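Local coordinates for UspA domain-containing protein (Pyrococcus horikoshii, PDB 2DUM), which is of unknown function but belongs to the universal stress protein A family, so that a role in the cellular stress response is probable, at residues M4-F10 with E116-I122; P11-S15 with K79-K83; V24-R28 with L152-D158; K30-V36 with F91-R97. One frame throughout, in Å; residues are numbered along the deposited sequence.

Interaction 1 (M4-F10 with E116-I122); sequences MFRKVLF and ENVSLII
Ser119 OG serves two backbone groups of the loop that leads into strand 7-11. It donates to Met4 O at 2.9 Å, standing above the carbonyl plane, and accepts from Lys7 N at 2.9 Å on a fairly straight line (158°). One hydroxyl thus ties Met4 and Lys7 to the other segment. Farther along, the chains pair as parallel strands: Leu9 N donates to Leu120 O at 3.0 Å, and Leu9 O takes Ile122 N at 2.8 Å, nearly along the C=O axis. Ile122 spreads its branches over two partners. Its CB packs near Leu9 O and at the edge of the Phe10 ring, in its plane; CG2 meets the edge of that ring, 3.6 Å from Phe10 CD2. The other branch, with CG1 anti to the carbonyl carbon (chi1 -76°), carries its tip CD1 over to CG2 of Val8. Nearer the chain start, Met4 CE lies 3.5 Å from Leu120 CD1, the two side chains crossing at about a right angle. This pairs the middle strand of the parallel sheet with 120-124: strand 35-43 binds the far edge of strand 7-11, Leu9 and Ile121 pack against helix 105-115 through Val112 and Ile109, Phe10 touches Val22 of helix 16-28, and Phe5 meets Phe5 of the second subunit edge-to-face.

Interaction 2 (P11-S15 with K79-K83); sequences PTDFS and KLQEK
Lys83 sends a fully extended side chain from helix 69-90 to a threonine hydroxyl: its NZ donates to Thr12 OG1 at 2.6 Å, the two side chains meeting tip to tip. The same oxygen accepts from Phe14 N at 2.9 Å, which closes an ST turn in the loop after the first strand; in ATP-binding relatives of this fold that loop lines the nucleotide site. OG1 lies opposite the backbone N about CA-CB (chi1 172°), a setting that turns it at once to the lysine and to the amide two residues on. With valine in place of Thr12, Lys83 NZ and Phe14 N would probably both lose their acceptor, leaving the turn less firmly fixed. The ammonium has a second neighbour in Tyr19 of helix 16-28, a cation-pi partner. Beyond the turn, Phe14 reaches the helix at Lys79 and Leu80. The aliphatic part of Lys79 runs over one face of its ring in a CH-pi contact, CD 3.9 Å from the centroid and only 17° off the normal. The Leu80 and Phe14 side chains cross at about a right angle, and Leu80 CD2 touches two side chains of the loop, 3.6 Å from Phe14 CZ and 3.9 Å from Thr12 CG2.

Interaction 3 (V24-R28 with L152-D158); sequences VFEKR and LIIKEVD
Val24 is a bump whose two methyls push into the bend of the chain that follows strand 151-154. CG1 presses on the Glu156 backbone, 3.6 Å from Glu156 C, and reaches on to the side chain of Val157, while CG2 lies 4.0 Å from Glu156 CA. With CG1 anti to the backbone N (chi1 -165°), this methyl also falls in the plane of the Arg28 guanidinium, at its edge, one helical turn farther on. Arg28 closes the hollow on that side. Its chain bends at chi3, and NE gives a weak hydrogen bond to Glu156 O at 3.3 Å, the oxygen lying at the edge of the guanidinium. NH1 forms a salt bridge with Asp158 OD2 at 3.1 Å, the two flat groups standing 78° apart; Asp158 is poorly ordered, so this end is the less certain. Glu156 turns its carboxylate back on its own chain, where OE1 accepts from Val157 N and also pairs with Arg20. On the other flank, Phe25 fits against two strand residues: Ile154 CD1 meets the ring edge 4.0 Å from Phe25 CD1, and Leu152 CD1 lies 4.2 Å from Phe25 CE1. Both side chains cross the phenylalanine at about a right angle. Helix 16-28 thus lies over 151-154, one of the two outer strands, the axes of 24-28 and 152-154 being 98° apart; Phe25 stacks on Phe91, and Leu152 and Ile153 continue the sheet into an antiparallel ladder with the second subunit.

Interaction 4 (K30-V36 with F91-R97); sequences KMEVGEV and FRAKNVR
Three flat groups mark this contact. The Arg92 guanidinium has Lys30 over one face, CG 3.4 Å from Arg92 NH1, and its NH2 forms a salt bridge with Glu26 of helix 16-28. The Phe91 ring meets Phe10 edge-to-face. The Arg97 guanidinium takes Glu35 OE1 at its edge: NH2 donates at 3.2 Å along an almost straight line (175°), within 3° of its own plane, although the carboxylate is turned 44° from it. The fully extended Glu35 chain, its CG anti to the backbone N, carries OE1 that far. Along the backbone, parallel strands begin to pair. Lys94 N and Asn95 N bind the successive carbonyls Val33 O (2.9 Å) and Gly34 O (3.0 Å); then Val36 N donates to Asn95 O, and Arg97 N to Val36 O at 3.1 Å. On the inner side, Val36 CG1 packs on Ala93 CB at 3.7 Å and on Val96 CG2. A methionine in place of Arg97 would probably leave the Glu35 carboxylate without its salt-bridge mate, the pairing to Lys7 being long and weak. The chemistry divides by side: Val36, Ala93 and Phe91 make an apolar side, Val36 and Phe91 buried, whereas on the other side Glu35 and Arg97 pair and probably steady one another's charge.

All four contacts belong to one alpha/beta domain whose parallel sheet runs 95-103, 35-43, 7-11, 120-124, 151-154. Interaction 1 pairs the central strand with 120-124 and interaction 4 pairs 35-43 with the outer strand 95-103; their centres lie about 10 Å apart, joined by backbone bonds. Interaction 3 sets helix 16-28 over the other outer strand, about 15 Å from interaction 4 between centres and bridged to it by Glu26 and Arg92. Interaction 2, its centre about 16 to 17 Å from the others, joins the loop after strand 7-11 to helix 69-90. Along the chain, interaction 4 falls within the spans closed by 1 and 3. Interactions 1, 3 and 4 also touch the second subunit, linking core and dimer interface.

Interaction 1 (M4-F10 with E116-I122)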
# COMPACT_ATOMS: atom_id res chain seq x y z
N MET A 4 -10.80 3.19 -6.92
CA MET A 4 -9.47 2.48 -6.46
C MET A 4 -9.50 0.98 -6.31
O MET A 4 -8.48 0.36 -6.46
CB MET A 4 -8.77 2.88 -5.11
CG MET A 4 -8.06 4.16 -5.20
SD MET A 4 -6.26 4.26 -5.07
CE MET A 4 -5.61 2.60 -5.30
N PHE A 5 -10.62 0.40 -5.91
CA PHE A 5 -10.83 -1.04 -5.96
C PHE A 5 -11.55 -1.41 -7.27
O PHE A 5 -12.13 -2.49 -7.39
CB PHE A 5 -11.51 -1.58 -4.64
CG PHE A 5 -10.67 -1.28 -3.38
CD1 PHE A 5 -9.76 -2.22 -2.87
CD2 PHE A 5 -10.69 0.03 -2.78
CE1 PHE A 5 -8.93 -1.95 -1.79
CE2 PHE A 5 -9.80 0.35 -1.65
CZ PHE A 5 -8.94 -0.67 -1.18
N ARG A 6 -11.45 -0.54 -8.27
CA ARG A 6 -12.16 -0.80 -9.50
C ARG A 6 -11.60 -2.00 -10.25
O ARG A 6 -12.41 -2.73 -10.88
CB ARG A 6 -12.24 0.40 -10.41
CG ARG A 6 -11.00 0.67 -10.97
CD ARG A 6 -11.13 1.56 -12.16
NE ARG A 6 -11.34 3.01 -11.83
CZ ARG A 6 -11.33 3.67 -10.63
NH1 ARG A 6 -11.07 3.09 -9.36
NH2 ARG A 6 -11.59 5.01 -10.76
N LYS A 7 -10.28 -2.22 -10.19
CA LYS A 7 -9.68 -3.31 -10.87
C LYS A 7 -8.37 -3.72 -10.17
O LYS A 7 -7.26 -3.57 -10.63
CB LYS A 7 -9.46 -2.94 -12.31
CG LYS A 7 -8.91 -4.14 -13.17
CD LYS A 7 -8.24 -3.62 -14.44
CE LYS A 7 -9.26 -3.32 -15.54
NZ LYS A 7 -9.07 -4.48 -16.52
N VAL A 8 -8.45 -4.22 -8.99
CA VAL A 8 -7.20 -4.41 -8.34
C VAL A 8 -6.51 -5.62 -8.90
O VAL A 8 -7.20 -6.52 -9.43
CB VAL A 8 -7.44 -4.54 -6.84
CG1 VAL A 8 -8.49 -3.53 -6.45
CG2 VAL A 8 -7.82 -6.01 -6.44
N LEU A 9 -5.17 -5.67 -8.78
CA LEU A 9 -4.44 -6.86 -9.25
C LEU A 9 -3.83 -7.40 -8.03
O LEU A 9 -3.50 -6.64 -7.09
CB LEU A 9 -3.29 -6.43 -10.15
CG LEU A 9 -2.18 -7.23 -10.88
CD1 LEU A 9 -1.38 -7.95 -9.97
CD2 LEU A 9 -2.74 -8.22 -11.87
N PHE A 10 -3.60 -8.68 -8.05
CA PHE A 10 -3.27 -9.32 -6.83
C PHE A 10 -2.59 -10.56 -7.25
O PHE A 10 -3.23 -11.46 -7.76
CB PHE A 10 -4.58 -9.73 -6.13
CG PHE A 10 -4.35 -10.62 -5.00
CD1 PHE A 10 -4.29 -11.96 -5.18
CD2 PHE A 10 -4.07 -10.12 -3.78
CE1 PHE A 10 -4.02 -12.80 -4.19
CE2 PHE A 10 -3.77 -10.99 -2.73
CZ PHE A 10 -3.76 -12.35 -2.97
N GLU A 116 -2.88 -3.80 -18.02
CA GLU A 116 -4.31 -3.80 -17.89
C GLU A 116 -4.88 -2.58 -17.26
O GLU A 116 -6.03 -2.63 -16.78
CB GLU A 116 -4.79 -4.96 -17.07
CG GLU A 116 -5.47 -5.92 -17.94
CD GLU A 116 -4.43 -6.54 -18.73
OE1 GLU A 116 -3.29 -6.44 -18.18
OE2 GLU A 116 -4.73 -7.06 -19.85
N ASN A 117 -4.11 -1.50 -17.29
CA ASN A 117 -4.46 -0.30 -16.64
C ASN A 117 -5.33 -0.60 -15.40
O ASN A 117 -6.56 -0.38 -15.38
CB ASN A 117 -5.11 0.64 -17.60
CG ASN A 117 -5.15 2.03 -17.03
OD1 ASN A 117 -6.09 2.79 -17.27
ND2 ASN A 117 -4.16 2.34 -16.18
N VAL A 118 -4.68 -1.16 -14.39
CA VAL A 118 -5.32 -1.55 -13.13
C VAL A 118 -5.33 -0.35 -12.18
O VAL A 118 -4.48 0.52 -12.32
CB VAL A 118 -4.62 -2.75 -12.45
CG1 VAL A 118 -4.33 -3.77 -13.40
CG2 VAL A 118 -3.34 -2.36 -11.69
N SER A 119 -6.26 -0.36 -11.21
CA SER A 119 -6.45 0.75 -10.28
C SER A 119 -5.45 0.71 -9.18
O SER A 119 -5.02 1.77 -8.77
CB SER A 119 -7.85 0.74 -9.66
OG SER A 119 -8.09 -0.54 -9.15
N LEU A 120 -5.10 -0.49 -8.75
CA LEU A 120 -4.33 -0.75 -7.59
C LEU A 120 -3.57 -2.01 -7.82
O LEU A 120 -4.04 -2.88 -8.56
CB LEU A 120 -5.24 -1.04 -6.42
CG LEU A 120 -4.55 -1.20 -5.07
CD1 LEU A 120 -3.50 -0.14 -4.78
CD2 LEU A 120 -5.50 -1.06 -3.96
N ILE A 121 -2.41 -2.16 -7.16
CA ILE A 121 -1.91 -3.52 -6.93
C ILE A 121 -1.92 -3.87 -5.46
O ILE A 121 -1.62 -2.99 -4.64
CB ILE A 121 -0.63 -4.00 -7.75
CG1 ILE A 121 0.34 -4.58 -6.79
CG2 ILE A 121 0.11 -2.95 -8.49
CD1 ILE A 121 0.88 -5.90 -7.19
N ILE A 122 -2.32 -5.09 -5.13
CA ILE A 122 -2.38 -5.53 -3.74
C ILE A 122 -1.46 -6.66 -3.65
O ILE A 122 -1.54 -7.53 -4.49
CB ILE A 122 -3.72 -6.16 -3.40
CG1 ILE A 122 -4.78 -5.07 -3.24
CG2 ILE A 122 -3.67 -6.92 -2.10
CD1 ILE A 122 -6.16 -5.56 -3.60

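Interaction 2 (P11-S15 with K79-K83)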
# COMPACT_ATOMS: atom_id res chain seq x y z
N PRO A 11 -1.29 -10.56 -7.17
CA PRO A 11 -0.40 -11.68 -7.28
C PRO A 11 -0.40 -12.69 -6.15
O PRO A 11 -0.12 -12.34 -4.97
CB PRO A 11 0.93 -11.01 -7.32
CG PRO A 11 0.55 -9.61 -7.95
CD PRO A 11 -0.56 -9.30 -7.12
N THR A 12 -0.69 -13.94 -6.53
CA THR A 12 -0.57 -15.10 -5.63
C THR A 12 0.61 -15.99 -5.86
O THR A 12 0.92 -16.46 -6.95
CB THR A 12 -1.80 -16.04 -5.56
OG1 THR A 12 -1.45 -17.22 -4.80
CG2 THR A 12 -2.28 -16.47 -6.96
N ASP A 13 1.20 -16.28 -4.73
CA ASP A 13 2.49 -16.82 -4.59
C ASP A 13 2.27 -18.26 -4.48
O ASP A 13 3.17 -19.03 -4.30
CB ASP A 13 2.92 -16.30 -3.23
CG ASP A 13 4.37 -16.53 -2.96
OD1 ASP A 13 4.91 -17.18 -3.88
OD2 ASP A 13 4.94 -16.09 -1.90
N PHE A 14 1.02 -18.63 -4.56
CA PHE A 14 0.59 -19.90 -4.04
C PHE A 14 1.13 -20.19 -2.69
O PHE A 14 0.71 -21.17 -2.12
CB PHE A 14 0.84 -21.04 -5.01
CG PHE A 14 -0.10 -21.02 -6.13
CD1 PHE A 14 -1.45 -20.97 -5.87
CD2 PHE A 14 0.36 -20.94 -7.46
CE1 PHE A 14 -2.35 -20.88 -6.97
CE2 PHE A 14 -0.54 -20.84 -8.58
CZ PHE A 14 -1.87 -20.81 -8.35
N SER A 15 1.99 -19.32 -2.14
CA SER A 15 2.50 -19.50 -0.79
C SER A 15 1.44 -19.50 0.32
O SER A 15 0.26 -19.23 0.11
CB SER A 15 3.46 -18.37 -0.43
OG SER A 15 2.76 -17.12 -0.26
N LYS A 79 -4.81 -24.88 -9.30
CA LYS A 79 -5.12 -24.22 -8.04
C LYS A 79 -5.60 -22.79 -8.25
O LYS A 79 -6.19 -22.19 -7.35
CB LYS A 79 -3.91 -24.25 -7.06
CG LYS A 79 -2.57 -24.63 -7.63
CD LYS A 79 -1.60 -24.71 -6.44
CE LYS A 79 -0.25 -25.30 -6.86
NZ LYS A 79 -0.45 -26.41 -7.88
N LEU A 80 -5.35 -22.27 -9.45
CA LEU A 80 -5.45 -20.88 -9.71
C LEU A 80 -6.82 -20.76 -10.11
O LEU A 80 -7.56 -20.03 -9.54
CB LEU A 80 -4.58 -20.52 -10.91
CG LEU A 80 -4.07 -19.09 -11.08
CD1 LEU A 80 -4.84 -18.39 -12.14
CD2 LEU A 80 -4.15 -18.34 -9.76
N GLN A 81 -7.17 -21.54 -11.09
CA GLN A 81 -8.47 -21.33 -11.65
C GLN A 81 -9.52 -21.91 -10.71
O GLN A 81 -10.72 -21.66 -10.83
CB GLN A 81 -8.59 -21.73 -13.14
CG GLN A 81 -9.71 -20.90 -13.91
CD GLN A 81 -11.24 -21.24 -13.48
OE1 GLN A 81 -11.78 -22.35 -13.81
NE2 GLN A 81 -11.91 -20.27 -12.76
N GLU A 82 -9.10 -22.57 -9.67
CA GLU A 82 -10.13 -22.83 -8.73
C GLU A 82 -10.13 -21.84 -7.53
O GLU A 82 -11.17 -21.60 -6.96
CB GLU A 82 -10.16 -24.32 -8.40
CG GLU A 82 -8.93 -24.83 -7.59
CD GLU A 82 -9.09 -24.62 -6.04
OE1 GLU A 82 -9.24 -25.65 -5.29
OE2 GLU A 82 -9.11 -23.43 -5.60
N LYS A 83 -8.99 -21.24 -7.19
CA LYS A 83 -8.85 -20.19 -6.14
C LYS A 83 -9.35 -18.88 -6.72
O LYS A 83 -9.40 -17.87 -6.07
CB LYS A 83 -7.36 -20.04 -5.77
CG LYS A 83 -6.95 -18.95 -4.81
CD LYS A 83 -5.39 -18.76 -4.75
CE LYS A 83 -4.85 -17.51 -3.81
NZ LYS A 83 -3.40 -17.42 -3.12

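Interaction 3 (V24-R28 with L152-D158)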
# COMPACT_ATOMS: atom_id res chain seq x y z
N VAL A 24 -6.93 -11.99 5.44
CA VAL A 24 -6.80 -10.70 6.05
C VAL A 24 -7.59 -9.71 5.22
O VAL A 24 -8.32 -8.95 5.82
CB VAL A 24 -5.37 -10.27 6.12
CG1 VAL A 24 -5.25 -9.16 7.05
CG2 VAL A 24 -4.53 -11.43 6.55
N PHE A 25 -7.50 -9.72 3.88
CA PHE A 25 -8.22 -8.74 3.12
C PHE A 25 -9.63 -8.99 3.41
O PHE A 25 -10.39 -8.05 3.67
CB PHE A 25 -8.03 -8.89 1.67
CG PHE A 25 -8.59 -7.74 0.87
CD1 PHE A 25 -8.02 -6.49 0.91
CD2 PHE A 25 -9.68 -7.89 0.03
CE1 PHE A 25 -8.54 -5.42 0.17
CE2 PHE A 25 -10.19 -6.77 -0.74
CZ PHE A 25 -9.62 -5.56 -0.63
N GLU A 26 -9.99 -10.27 3.45
CA GLU A 26 -11.38 -10.68 3.64
C GLU A 26 -11.97 -10.16 4.92
O GLU A 26 -13.06 -9.61 4.88
CB GLU A 26 -11.53 -12.20 3.53
CG GLU A 26 -12.70 -12.82 4.40
CD GLU A 26 -14.10 -12.74 3.70
OE1 GLU A 26 -14.88 -11.81 4.08
OE2 GLU A 26 -14.40 -13.58 2.76
N LYS A 27 -11.20 -10.28 6.02
CA LYS A 27 -11.58 -9.71 7.39
C LYS A 27 -11.47 -8.20 7.59
O LYS A 27 -12.44 -7.53 7.98
CB LYS A 27 -10.91 -10.43 8.54
CG LYS A 27 -11.92 -10.67 9.71
CD LYS A 27 -13.21 -9.60 9.77
CE LYS A 27 -13.88 -9.28 11.22
NZ LYS A 27 -13.23 -8.08 11.99
N ARG A 28 -10.29 -7.68 7.28
CA ARG A 28 -10.02 -6.24 7.19
C ARG A 28 -10.98 -5.52 6.33
O ARG A 28 -11.57 -4.56 6.80
CB ARG A 28 -8.61 -5.99 6.67
CG ARG A 28 -7.60 -6.60 7.57
CD ARG A 28 -6.26 -5.96 7.47
NE ARG A 28 -5.68 -5.66 8.80
CZ ARG A 28 -5.92 -4.54 9.50
NH1 ARG A 28 -5.33 -4.38 10.68
NH2 ARG A 28 -6.74 -3.58 9.01
N LEU A 152 -1.14 -1.77 -2.32
CA LEU A 152 -1.63 -2.04 -1.01
C LEU A 152 -0.76 -3.16 -0.43
O LEU A 152 -0.68 -4.36 -0.91
CB LEU A 152 -3.08 -2.50 -1.13
CG LEU A 152 -4.10 -1.94 -0.13
CD1 LEU A 152 -5.27 -2.82 -0.02
CD2 LEU A 152 -3.61 -1.88 1.17
N ILE A 153 -0.04 -2.83 0.62
CA ILE A 153 0.63 -3.99 1.19
C ILE A 153 -0.14 -4.44 2.42
O ILE A 153 -0.31 -3.71 3.39
CB ILE A 153 2.20 -3.95 1.25
CG1 ILE A 153 2.59 -4.73 2.47
CG2 ILE A 153 2.81 -2.59 1.24
CD1 ILE A 153 2.50 -3.85 3.86
N ILE A 154 -0.70 -5.63 2.32
CA ILE A 154 -1.58 -6.13 3.38
C ILE A 154 -0.65 -7.01 4.21
O ILE A 154 0.46 -7.35 3.69
CB ILE A 154 -2.88 -6.81 2.79
CG1 ILE A 154 -4.15 -6.40 3.50
CG2 ILE A 154 -2.93 -8.27 3.00
CD1 ILE A 154 -4.82 -5.13 2.94
N LYS A 155 -1.03 -7.30 5.45
CA LYS A 155 -0.10 -7.96 6.36
C LYS A 155 -0.67 -9.00 7.36
O LYS A 155 -0.22 -10.16 7.39
CB LYS A 155 0.65 -6.87 7.10
CG LYS A 155 2.14 -7.12 7.25
CD LYS A 155 2.84 -5.96 7.93
CE LYS A 155 3.26 -4.87 6.96
NZ LYS A 155 4.54 -4.30 7.55
N GLU A 156 -1.60 -8.58 8.22
CA GLU A 156 -2.29 -9.46 9.19
C GLU A 156 -3.28 -8.64 10.01
O GLU A 156 -3.17 -7.41 10.11
CB GLU A 156 -1.32 -10.28 10.10
CG GLU A 156 -1.99 -11.28 11.13
CD GLU A 156 -3.10 -12.22 10.50
OE1 GLU A 156 -4.34 -11.91 10.55
OE2 GLU A 156 -2.74 -13.29 9.96
N VAL A 157 -4.26 -9.33 10.59
CA VAL A 157 -5.45 -8.66 11.13
C VAL A 157 -5.20 -7.92 12.47
O VAL A 157 -4.04 -7.62 12.85
CB VAL A 157 -6.83 -9.52 10.90
CG1 VAL A 157 -6.71 -11.02 11.23
CG2 VAL A 157 -8.14 -8.83 11.48
N ASP A 158 -6.31 -7.56 13.13
CA ASP A 158 -6.32 -6.73 14.34
C ASP A 158 -6.22 -7.49 15.74
O ASP A 158 -5.22 -8.22 16.05
CB ASP A 158 -7.55 -5.77 14.26
CG ASP A 158 -7.15 -4.31 13.98
OD1 ASP A 158 -8.05 -3.44 14.08
OD2 ASP A 158 -5.96 -4.02 13.68

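Interaction 4 (K30-V36 with F91-R97)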
# COMPACT_ATOMS: atom_id res chain seq x y z
N LYS A 30 -14.19 -4.37 3.89
CA LYS A 30 -15.59 -4.54 3.50
C LYS A 30 -16.15 -3.84 2.25
O LYS A 30 -17.33 -3.98 1.92
CB LYS A 30 -16.51 -4.38 4.70
CG LYS A 30 -16.68 -5.71 5.39
CD LYS A 30 -17.45 -5.61 6.70
CE LYS A 30 -16.69 -6.41 7.76
NZ LYS A 30 -15.35 -5.76 8.06
N MET A 31 -15.33 -3.11 1.52
CA MET A 31 -15.82 -2.32 0.36
C MET A 31 -15.82 -3.29 -0.81
O MET A 31 -15.33 -4.47 -0.69
CB MET A 31 -14.93 -1.09 0.05
CG MET A 31 -14.61 -0.17 1.24
SD MET A 31 -13.91 1.34 0.70
CE MET A 31 -12.66 0.76 -0.36
N GLU A 32 -16.38 -2.87 -1.93
CA GLU A 32 -16.52 -3.88 -2.91
C GLU A 32 -15.66 -3.57 -4.13
O GLU A 32 -15.75 -2.51 -4.77
CB GLU A 32 -17.99 -4.09 -3.15
CG GLU A 32 -18.51 -3.36 -4.34
CD GLU A 32 -19.61 -4.18 -5.08
OE1 GLU A 32 -20.63 -3.52 -5.48
OE2 GLU A 32 -19.44 -5.46 -5.23
N VAL A 33 -14.73 -4.46 -4.35
CA VAL A 33 -13.85 -4.48 -5.52
C VAL A 33 -14.66 -4.60 -6.88
O VAL A 33 -15.71 -5.27 -6.89
CB VAL A 33 -12.93 -5.69 -5.31
CG1 VAL A 33 -11.81 -5.68 -6.24
CG2 VAL A 33 -12.44 -5.74 -3.84
N GLY A 34 -14.24 -3.93 -7.98
CA GLY A 34 -14.90 -4.01 -9.30
C GLY A 34 -14.48 -5.36 -9.86
O GLY A 34 -15.22 -6.33 -9.73
N GLU A 35 -13.27 -5.46 -10.40
CA GLU A 35 -12.66 -6.72 -10.89
C GLU A 35 -11.34 -7.00 -10.19
O GLU A 35 -10.55 -6.13 -9.97
CB GLU A 35 -12.43 -6.54 -12.38
CG GLU A 35 -11.74 -7.68 -13.27
CD GLU A 35 -11.59 -7.12 -14.79
OE1 GLU A 35 -10.80 -7.66 -15.62
OE2 GLU A 35 -12.25 -6.08 -15.16
N VAL A 36 -11.06 -8.23 -9.87
CA VAL A 36 -9.67 -8.57 -9.46
C VAL A 36 -8.90 -9.51 -10.48
O VAL A 36 -9.40 -10.54 -10.90
CB VAL A 36 -9.61 -9.10 -8.00
CG1 VAL A 36 -10.87 -9.67 -7.69
CG2 VAL A 36 -8.47 -10.13 -7.77
N PHE A 91 -12.38 -10.55 -1.79
CA PHE A 91 -12.43 -9.18 -2.22
C PHE A 91 -13.78 -8.58 -2.32
O PHE A 91 -13.85 -7.37 -2.48
CB PHE A 91 -11.67 -9.09 -3.49
CG PHE A 91 -10.29 -9.42 -3.26
CD1 PHE A 91 -9.99 -10.65 -2.67
CD2 PHE A 91 -9.29 -8.47 -3.43
CE1 PHE A 91 -8.69 -10.94 -2.34
CE2 PHE A 91 -8.02 -8.75 -3.13
CZ PHE A 91 -7.71 -9.97 -2.58
N ARG A 92 -14.81 -9.44 -2.22
CA ARG A 92 -16.16 -9.01 -2.38
C ARG A 92 -16.22 -8.33 -3.69
O ARG A 92 -16.75 -7.29 -3.84
CB ARG A 92 -16.57 -8.04 -1.27
CG ARG A 92 -16.27 -8.67 -0.02
CD ARG A 92 -15.80 -7.75 1.00
NE ARG A 92 -16.85 -7.74 2.02
CZ ARG A 92 -16.92 -8.56 3.08
NH1 ARG A 92 -17.94 -8.45 3.93
NH2 ARG A 92 -15.97 -9.48 3.31
N ALA A 93 -15.71 -9.02 -4.65
CA ALA A 93 -15.47 -8.54 -5.98
C ALA A 93 -16.76 -8.66 -6.83
O ALA A 93 -17.41 -9.70 -6.76
CB ALA A 93 -14.35 -9.47 -6.54
N LYS A 94 -17.17 -7.69 -7.64
CA LYS A 94 -18.10 -8.07 -8.67
C LYS A 94 -17.50 -9.08 -9.73
O LYS A 94 -18.30 -9.85 -10.24
CB LYS A 94 -18.67 -6.90 -9.40
CG LYS A 94 -18.61 -5.61 -8.68
CD LYS A 94 -19.97 -4.92 -8.70
CE LYS A 94 -20.14 -4.11 -9.97
NZ LYS A 94 -18.85 -3.54 -10.65
N ASN A 95 -16.19 -9.09 -10.11
CA ASN A 95 -15.66 -10.04 -11.17
C ASN A 95 -14.27 -10.45 -10.94
O ASN A 95 -13.48 -9.75 -10.32
CB ASN A 95 -15.66 -9.49 -12.57
CG ASN A 95 -17.01 -9.13 -13.01
OD1 ASN A 95 -17.38 -7.95 -13.00
ND2 ASN A 95 -17.83 -10.15 -13.34
N VAL A 96 -13.91 -11.58 -11.50
CA VAL A 96 -12.60 -12.12 -11.27
C VAL A 96 -12.01 -12.48 -12.66
O VAL A 96 -12.73 -12.49 -13.70
CB VAL A 96 -12.75 -13.37 -10.39
CG1 VAL A 96 -12.60 -14.60 -11.20
CG2 VAL A 96 -11.74 -13.40 -9.27
N ARG A 97 -10.71 -12.72 -12.71
CA ARG A 97 -10.14 -13.47 -13.81
C ARG A 97 -8.82 -14.01 -13.40
O ARG A 97 -8.41 -13.87 -12.26
CB ARG A 97 -9.94 -12.63 -15.04
CG ARG A 97 -9.43 -11.29 -14.83
CD ARG A 97 -9.69 -10.68 -16.17
NE ARG A 97 -8.55 -10.83 -17.04
CZ ARG A 97 -7.90 -9.80 -17.61
NH1 ARG A 97 -6.82 -10.12 -18.33
NH2 ARG A 97 -8.30 -8.49 -17.47